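Local coordinates for protein 3-phosphoshikimate 1-carboxyvinyltransferase (Streptomyces sviceus, PDB 7M0O) that probably catalyses transfer of the enolpyruvyl group of phosphoenolpyruvate to the 5-hydroxyl of shikimate-3-phosphate, the sixth step of chorismate biosynthesis, at residues G357-S362 against G381-D386; G364-V369 against V390-P395. One frame throughout, in Å; residues are numbered along the deposited sequence.

Overall arrangement
The two contacts share one excursion of the chain: strand 359-360, helix 366-375, strand 383-384 and the turn that follows. Contact 1 pairs the two strands at the surface, about 27 Å between its centre and that of the chain; contact 2 lies nearer the middle, about 14 Å from the chain centre, where the first turn of the helix, which binds a phosphate ion, meets residues 390-395. Their centres are about 14 Å apart, and they touch directly through V369, whose CG2 lies 3.6 Å from S362 CB. R367 and K392 of contact 2 are predicted to bind phosphoenolpyruvate, and the side chain of D386 in contact 1 is about 7 Å from that of K392.

Contact 1. Residues G357-S362 against G381-D386; sequences GAQVTS and GISFDD
Residues 357-362 and 381-386 run side by side in the same direction, and backbone bonds hold their centre together. V360 N donates to S383 O at 2.8 Å, almost straight at 173°, and V360 O in turn receives D385 N at 3.1 Å. A weak bond, 3.3 Å, from S383 N to A358 O extends the pairing toward the glycine ends.

The carboxylate of D385 supplies the second set of polar contacts. With CG between its own backbone N and carbonyl carbon (chi1 61°), it swings across to the end of the other segment, where OD1 takes two bonds on its syn side: one from S362 N and one from S362 OG, each 3.0 Å from OD1 and reaching it from opposite faces of the carboxylate plane. S362 OG also accepts from G364 N. OD2 of D385 accepts from a water 2.7 Å away that also bonds T361 OG1, a hydroxyl held by R336. A valine in place of S362 would probably leave D385 OD1 with one donor of its two and G364 N without its partner.

Side chains divide between the two faces of the pair. V360 and F384 point the same way, V360 CB lying 3.8 Å from CD1 of the ring; V360 also packs on I368 and F372 of helix 366-375, and I382 on T375. On the other face the extended chain of Q359 passes over D385, its CD 3.9 Å from D385 CB, the amide and carboxylate planes turned 52° apart, while S383 OG is a van der Waals neighbour of Q359 CB.

Two short parallel strands joined through a helix that packs against one of their faces make a beta-alpha-beta crossover, here a small unit near the C-terminal end of the EPSP synthase fold.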
# COMPACT_ATOMS: atom_id res chain seq x y z
N GLY A 357 23.50 -3.65 22.77
CA GLY A 357 22.08 -3.36 22.85
C GLY A 357 21.78 -2.05 23.56
O GLY A 357 22.50 -1.61 24.46
N ALA A 358 20.69 -1.41 23.14
CA ALA A 358 20.21 -0.18 23.77
C ALA A 358 18.76 0.03 23.36
O ALA A 358 18.20 -0.71 22.54
CB ALA A 358 21.08 1.02 23.39
N GLN A 359 18.14 1.06 23.94
CA GLN A 359 16.78 1.42 23.57
C GLN A 359 16.80 2.29 22.32
O GLN A 359 17.49 3.31 22.27
CB GLN A 359 16.09 2.17 24.71
CG GLN A 359 14.64 2.42 24.42
CD GLN A 359 14.03 3.43 25.35
OE1 GLN A 359 14.40 4.60 25.35
NE2 GLN A 359 13.08 2.98 26.16
N VAL A 360 16.03 1.87 21.32
CA VAL A 360 15.92 2.58 20.06
C VAL A 360 14.95 3.75 20.20
O VAL A 360 13.86 3.59 20.75
CB VAL A 360 15.46 1.62 18.96
CG1 VAL A 360 14.89 2.38 17.75
CG2 VAL A 360 16.62 0.71 18.55
N THR A 361 15.36 4.93 19.72
CA THR A 361 14.45 6.07 19.61
C THR A 361 13.68 5.98 18.30
O THR A 361 14.23 6.21 17.22
CB THR A 361 15.21 7.40 19.67
OG1 THR A 361 15.93 7.49 20.91
CG2 THR A 361 14.20 8.56 19.60
N SER A 362 12.39 5.67 18.39
CA SER A 362 11.61 5.37 17.20
C SER A 362 11.14 6.60 16.43
O SER A 362 10.91 6.51 15.22
CB SER A 362 10.41 4.49 17.59
OG SER A 362 9.39 5.27 18.19
N GLY A 381 19.42 -7.41 23.88
CA GLY A 381 19.14 -6.22 24.66
C GLY A 381 18.70 -5.00 23.89
O GLY A 381 18.88 -3.87 24.37
N ILE A 382 18.11 -5.18 22.71
CA ILE A 382 17.50 -4.08 21.98
C ILE A 382 16.04 -3.97 22.37
O ILE A 382 15.30 -4.97 22.37
CB ILE A 382 17.67 -4.27 20.47
CG1 ILE A 382 19.12 -3.95 20.08
CG2 ILE A 382 16.68 -3.39 19.71
CD1 ILE A 382 19.42 -3.99 18.58
N SER A 383 15.62 -2.76 22.71
CA SER A 383 14.24 -2.43 23.03
C SER A 383 13.88 -1.16 22.26
O SER A 383 14.71 -0.56 21.58
CB SER A 383 14.05 -2.28 24.55
OG SER A 383 14.82 -1.21 25.08
N PHE A 384 12.62 -0.75 22.38
CA PHE A 384 12.09 0.40 21.67
C PHE A 384 11.34 1.29 22.64
O PHE A 384 10.67 0.80 23.55
CB PHE A 384 11.13 -0.04 20.56
CG PHE A 384 11.70 -1.14 19.69
CD1 PHE A 384 12.63 -0.84 18.71
CD2 PHE A 384 11.31 -2.45 19.87
CE1 PHE A 384 13.17 -1.84 17.92
CE2 PHE A 384 11.84 -3.45 19.08
CZ PHE A 384 12.78 -3.15 18.11
N ASP A 385 11.44 2.60 22.42
CA ASP A 385 10.67 3.53 23.26
C ASP A 385 9.18 3.50 22.92
O ASP A 385 8.35 3.85 23.78
CB ASP A 385 11.25 4.94 23.14
CG ASP A 385 11.21 5.50 21.70
OD1 ASP A 385 10.80 4.79 20.74
OD2 ASP A 385 11.62 6.67 21.54
N ASP A 386 8.82 3.04 21.72
CA ASP A 386 7.43 3.09 21.24
C ASP A 386 7.16 1.86 20.37
O ASP A 386 7.07 1.96 19.14
CB ASP A 386 7.20 4.39 20.47
CG ASP A 386 5.74 4.60 20.06
OD1 ASP A 386 4.85 3.88 20.57
OD2 ASP A 386 5.49 5.51 19.24
O HOH W 1 13.70 7.81 22.81

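Contact 2. Residues G364-V369 against V390-P395; sequences GDHRIV and VRKTFP. With PO4 (phosphate ion), chain B.
The predicted phosphoenolpyruvate site of this EPSP synthase is built partly from the N-terminal turn of helix 366-375 and the 390-395 turn facing it. H366 stands at the centre of the contact. Its ring is crossed at about a right angle by K392, whose CB stands over one face, 4.0 Å above the plane, while R367 CG packs on the opposite face. H366 ND1 lies 3.8 Å from K392 CD, buried and without a hydrogen-bond partner. T393 comes in obliquely, its CG2 3.5 Å from H366 CD2. Deeper in, V369 and V390 meet methyl to methyl through their CG1 atoms.

A phosphate ion, probably from the crystallisation liquor, lies at the ring edge. H366 NE2 donates to its O3 at 2.8 Å, and R367 brings NE to O2, also at 2.8 Å, and NH2 to O3; a bend at chi2 (-135°) carries the guanidinium round to put its edge to the ion. R326 adds another bond. A water accepts from R367 NH1 and is hydrogen-bonded to T393 OG1, 3.0 Å away, tying the segments together.

Further out, the extended K392 chain ends in a weak bond from NZ to G364 O, 3.2 Å long, and a long, weak ion pair with E323. D365 OD1 accepts from R367 N and OD2 forms a salt bridge with R326, so one carboxylate caps the helix start and also holds the R326 guanidinium. Two guanidinium groups and a histidine N-H make an anion site; in relatives the corresponding arginines hold the carboxylate of phosphoenolpyruvate, so the phosphate probably occupies that place.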
# COMPACT_ATOMS: atom_id res chain seq x y z
N GLY A 364 8.28 7.55 16.65
CA GLY A 364 6.97 7.07 16.25
C GLY A 364 6.92 6.43 14.89
O GLY A 364 5.82 6.18 14.37
N ASP A 365 8.08 6.12 14.31
CA ASP A 365 8.18 5.62 12.94
C ASP A 365 8.20 4.09 12.93
O ASP A 365 9.15 3.47 13.43
CB ASP A 365 9.43 6.16 12.26
CG ASP A 365 9.41 5.97 10.75
OD1 ASP A 365 9.02 4.88 10.29
OD2 ASP A 365 9.77 6.92 10.04
N HIS A 366 7.15 3.50 12.34
CA HIS A 366 7.01 2.04 12.25
C HIS A 366 8.22 1.37 11.62
O HIS A 366 8.63 0.28 12.05
CB HIS A 366 5.74 1.69 11.47
CG HIS A 366 5.58 2.42 10.18
ND1 HIS A 366 5.52 3.80 10.09
CD2 HIS A 366 5.44 1.96 8.91
CE1 HIS A 366 5.36 4.15 8.83
NE2 HIS A 366 5.31 3.06 8.09
N ARG A 367 8.81 1.99 10.59
CA ARG A 367 9.95 1.36 9.91
C ARG A 367 11.23 1.40 10.75
O ARG A 367 12.08 0.53 10.59
CB ARG A 367 10.18 2.02 8.56
CG ARG A 367 8.89 2.13 7.74
CD ARG A 367 9.07 1.73 6.28
NE ARG A 367 7.76 1.75 5.64
CZ ARG A 367 6.98 0.67 5.51
NH1 ARG A 367 7.38 -0.51 5.96
NH2 ARG A 367 5.79 0.79 4.94
N ILE A 368 11.40 2.38 11.64
CA ILE A 368 12.55 2.35 12.54
C ILE A 368 12.42 1.17 13.51
O ILE A 368 13.39 0.45 13.76
CB ILE A 368 12.71 3.69 13.28
CG1 ILE A 368 12.91 4.84 12.29
CG2 ILE A 368 13.88 3.63 14.29
CD1 ILE A 368 14.15 4.68 11.38
N VAL A 369 11.22 0.94 14.06
CA VAL A 369 11.04 -0.18 14.99
C VAL A 369 11.21 -1.51 14.27
O VAL A 369 11.92 -2.41 14.73
CB VAL A 369 9.66 -0.08 15.68
CG1 VAL A 369 9.39 -1.37 16.49
CG2 VAL A 369 9.63 1.13 16.59
N VAL A 390 4.35 0.23 15.21
CA VAL A 390 4.24 -0.73 14.11
C VAL A 390 2.80 -0.89 13.65
O VAL A 390 2.56 -1.31 12.51
CB VAL A 390 4.81 -2.11 14.49
CG1 VAL A 390 6.27 -2.03 14.87
CG2 VAL A 390 3.98 -2.77 15.61
N ARG A 391 1.83 -0.54 14.50
CA ARG A 391 0.43 -0.69 14.12
C ARG A 391 0.04 0.22 12.96
O ARG A 391 -1.00 -0.01 12.35
CB ARG A 391 -0.46 -0.43 15.34
CG ARG A 391 -0.22 -1.45 16.45
CD ARG A 391 -1.29 -1.40 17.52
NE ARG A 391 -1.28 -0.15 18.26
CZ ARG A 391 -2.37 0.58 18.48
NH1 ARG A 391 -3.54 0.17 18.02
NH2 ARG A 391 -2.28 1.70 19.17
N LYS A 392 0.86 1.23 12.66
CA LYS A 392 0.58 2.06 11.49
C LYS A 392 0.45 1.23 10.22
O LYS A 392 -0.32 1.60 9.33
CB LYS A 392 1.66 3.12 11.32
CG LYS A 392 1.65 4.16 12.45
CD LYS A 392 2.74 5.20 12.29
CE LYS A 392 2.60 6.31 13.32
NZ LYS A 392 3.33 7.55 12.90
N THR A 393 1.19 0.12 10.10
CA THR A 393 1.07 -0.73 8.91
C THR A 393 0.91 -2.22 9.17
O THR A 393 0.57 -2.95 8.23
CB THR A 393 2.29 -0.57 7.98
OG1 THR A 393 3.49 -0.98 8.67
CG2 THR A 393 2.43 0.86 7.47
N PHE A 394 1.15 -2.71 10.38
CA PHE A 394 1.15 -4.15 10.61
C PHE A 394 0.88 -4.37 12.09
O PHE A 394 1.83 -4.48 12.88
CB PHE A 394 2.49 -4.76 10.17
CG PHE A 394 2.53 -6.28 10.16
CD1 PHE A 394 1.39 -7.04 10.40
CD2 PHE A 394 3.72 -6.94 9.92
CE1 PHE A 394 1.44 -8.45 10.41
CE2 PHE A 394 3.79 -8.34 9.93
CZ PHE A 394 2.65 -9.09 10.17
N PRO A 395 -0.39 -4.38 12.50
CA PRO A 395 -0.69 -4.54 13.93
C PRO A 395 -0.09 -5.79 14.54
O PRO A 395 0.32 -5.76 15.71
CB PRO A 395 -2.23 -4.57 13.96
CG PRO A 395 -2.63 -3.80 12.73
CD PRO A 395 -1.60 -4.16 11.69
P PO4 B . 5.55 4.62 4.71
O1 PO4 B . 5.42 4.49 3.22
O2 PO4 B . 7.01 4.41 5.06
O3 PO4 B . 4.68 3.57 5.36
O4 PO4 B . 5.09 6.00 5.09
O HOH W 2 4.97 -2.10 6.26